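Local structure of kinesin-like protein Nod (Drosophila melanogaster, 3DCB) at residues 234-239 against 296-301. The protein is the ATP-binding motor domain of a kinesin-family protein, probably a microtubule motor, required for segregating non-exchange chromosomes during meiosis. Numbering follows the deposited sequence.
Sequences HSRMNI and LQASLT
N238 reaches from strand 234-241 to L296 and S299, in the loop after helix 291-295. N238 CB touches L296 CD2 at 3.8 Å, CG and OD1 lie against the same methyl, and the tip ND2 donates to S299 OG over 2.8 Å. That hydroxyl sits in the amide plane, with an N-H...O angle of 149°. The amide's other links run back into the sheet: OD1 accepts a hydrogen bond from T225 OG1 on strand 221-229, and ND2 hydrogen-bonds T97 OG1 on strand 96-102 as well, which fixes its rotation. A leucine in its place would probably leave the buried S299 hydroxyl without its donor and T225 and T97 without the amide that joins them. Two residues earlier, R236 CG passes 3.3 Å from S299 OG. This CG stands in the cleft flanked by N and C of its own backbone (chi1 57°), and the chain bends at chi3. A298 CB lies over one face of the guanidinium, toward its rim, 3.7 Å from R236 CZ; on the opposite face the H234 ring lies nearly parallel but offset, its CE1 over the guanidinium centre. The contact thus packs a connection leading to strand 305-312 across one face of the central mixed sheet of the kinesin motor domain, a P-loop NTPase fold.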
loop_
_atom_site.group_PDB
_atom_site.type_symbol
_atom_site.label_atom_id
_atom_site.label_comp_id
_atom_site.label_asym_id
_atom_site.label_seq_id
_atom_site.Cartn_x
_atom_site.Cartn_y
_atom_site.Cartn_z
ATOM N N HIS A 234 13.183 15.457 -4.245
ATOM C CA HIS A 234 12.145 14.929 -3.365
ATOM C C HIS A 234 11.562 13.617 -3.881
ATOM O O HIS A 234 10.796 13.617 -4.845
ATOM C CB HIS A 234 11.007 15.947 -3.250
ATOM C CG HIS A 234 9.890 15.520 -2.353
ATOM N ND1 HIS A 234 8.865 16.368 -1.992
ATOM C CD2 HIS A 234 9.636 14.345 -1.733
ATOM C CE1 HIS A 234 8.031 15.740 -1.187
ATOM N NE2 HIS A 234 8.476 14.508 -1.014
ATOM N N SER A 235 11.897 12.501 -3.250
ATOM C CA SER A 235 11.324 11.234 -3.690
ATOM C C SER A 235 10.442 10.734 -2.565
ATOM O O SER A 235 10.693 11.040 -1.397
ATOM C CB SER A 235 12.410 10.194 -3.964
ATOM O OG SER A 235 12.984 9.758 -2.745
ATOM N N ARG A 236 9.410 9.973 -2.897
ATOM C CA ARG A 236 8.551 9.477 -1.845
ATOM C C ARG A 236 8.046 8.057 -2.026
ATOM O O ARG A 236 7.926 7.559 -3.141
ATOM C CB ARG A 236 7.376 10.442 -1.630
ATOM C CG ARG A 236 6.523 10.737 -2.833
ATOM C CD ARG A 236 5.782 12.077 -2.669
ATOM N NE ARG A 236 6.418 13.162 -3.417
ATOM C CZ ARG A 236 5.945 14.403 -3.472
ATOM N NH1 ARG A 236 4.837 14.708 -2.816
ATOM N NH2 ARG A 236 6.560 15.331 -4.188
ATOM N N MET A 237 7.800 7.398 -0.903
ATOM C CA MET A 237 7.281 6.042 -0.901
ATOM C C MET A 237 5.962 6.012 -0.134
ATOM O O MET A 237 5.939 6.131 1.096
ATOM C CB MET A 237 8.243 5.073 -0.230
ATOM C CG MET A 237 7.717 3.642 -0.265
ATOM S SD MET A 237 8.857 2.455 0.453
ATOM C CE MET A 237 9.852 2.021 -0.967
ATOM N N ASN A 238 4.875 5.819 -0.868
ATOM C CA ASN A 238 3.552 5.794 -0.271
ATOM C C ASN A 238 3.093 4.395 0.120
ATOM O O ASN A 238 3.077 3.471 -0.701
ATOM C CB ASN A 238 2.532 6.396 -1.240
ATOM C CG ASN A 238 2.932 7.767 -1.749
ATOM O OD1 ASN A 238 2.971 8.747 -0.995
ATOM N ND2 ASN A 238 3.225 7.847 -3.049
ATOM N N ILE A 239 2.726 4.242 1.384
ATOM C CA ILE A 239 2.217 2.981 1.876
ATOM C C ILE A 239 0.704 3.234 2.026
ATOM O O ILE A 239 0.276 4.019 2.881
ATOM C CB ILE A 239 2.882 2.632 3.218
ATOM C CG1 ILE A 239 4.412 2.622 3.027
ATOM C CG2 ILE A 239 2.436 1.236 3.695
ATOM C CD1 ILE A 239 4.893 1.586 2.053
ATOM N N LEU A 296 -2.022 11.283 -4.226
ATOM C CA LEU A 296 -0.849 10.617 -4.803
ATOM C C LEU A 296 -0.447 11.145 -6.169
ATOM O O LEU A 296 0.333 10.516 -6.868
ATOM C CB LEU A 296 -1.126 9.124 -4.952
ATOM C CG LEU A 296 -1.573 8.388 -3.700
ATOM C CD1 LEU A 296 -2.140 7.051 -4.074
ATOM C CD2 LEU A 296 -0.385 8.271 -2.749
ATOM N N GLN A 297 -0.986 12.297 -6.543
ATOM C CA GLN A 297 -0.714 12.897 -7.843
ATOM C C GLN A 297 0.770 13.045 -8.195
ATOM O O GLN A 297 1.165 12.749 -9.326
ATOM C CB GLN A 297 -1.421 14.249 -7.910
ATOM C CG GLN A 297 -1.273 14.994 -9.223
ATOM C CD GLN A 297 -2.095 16.271 -9.250
ATOM O OE1 GLN A 297 -2.712 16.646 -8.242
ATOM N NE2 GLN A 297 -2.125 16.936 -10.408
ATOM N N ALA A 298 1.588 13.492 -7.241
ATOM C CA ALA A 298 3.020 13.677 -7.480
ATOM C C ALA A 298 3.765 12.343 -7.605
ATOM O O ALA A 298 4.909 12.302 -8.059
ATOM C CB ALA A 298 3.636 14.502 -6.358
ATOM N N SER A 299 3.116 11.252 -7.204
ATOM C CA SER A 299 3.731 9.934 -7.287
ATOM C C SER A 299 3.242 9.155 -8.505
ATOM O O SER A 299 3.973 8.323 -9.051
ATOM C CB SER A 299 3.456 9.135 -6.006
ATOM O OG SER A 299 4.165 9.687 -4.910
ATOM N N LEU A 300 2.005 9.415 -8.924
ATOM C CA LEU A 300 1.426 8.746 -10.092
ATOM C C LEU A 300 1.834 9.526 -11.336
ATOM O O LEU A 300 0.995 10.009 -12.093
ATOM C CB LEU A 300 -0.101 8.691 -9.982
ATOM C CG LEU A 300 -0.651 7.941 -8.765
ATOM C CD1 LEU A 300 -2.173 7.921 -8.793
ATOM C CD2 LEU A 300 -0.100 6.526 -8.777
ATOM N N THR A 301 3.141 9.656 -11.520
ATOM C CA THR A 301 3.696 10.381 -12.647
ATOM C C THR A 301 4.576 9.462 -13.483
ATOM O O THR A 301 4.741 8.277 -13.168
ATOM C CB THR A 301 4.534 11.596 -12.171
ATOM O OG1 THR A 301 5.474 11.172 -11.172
ATOM C CG2 THR A 301 3.630 12.661 -11.575
#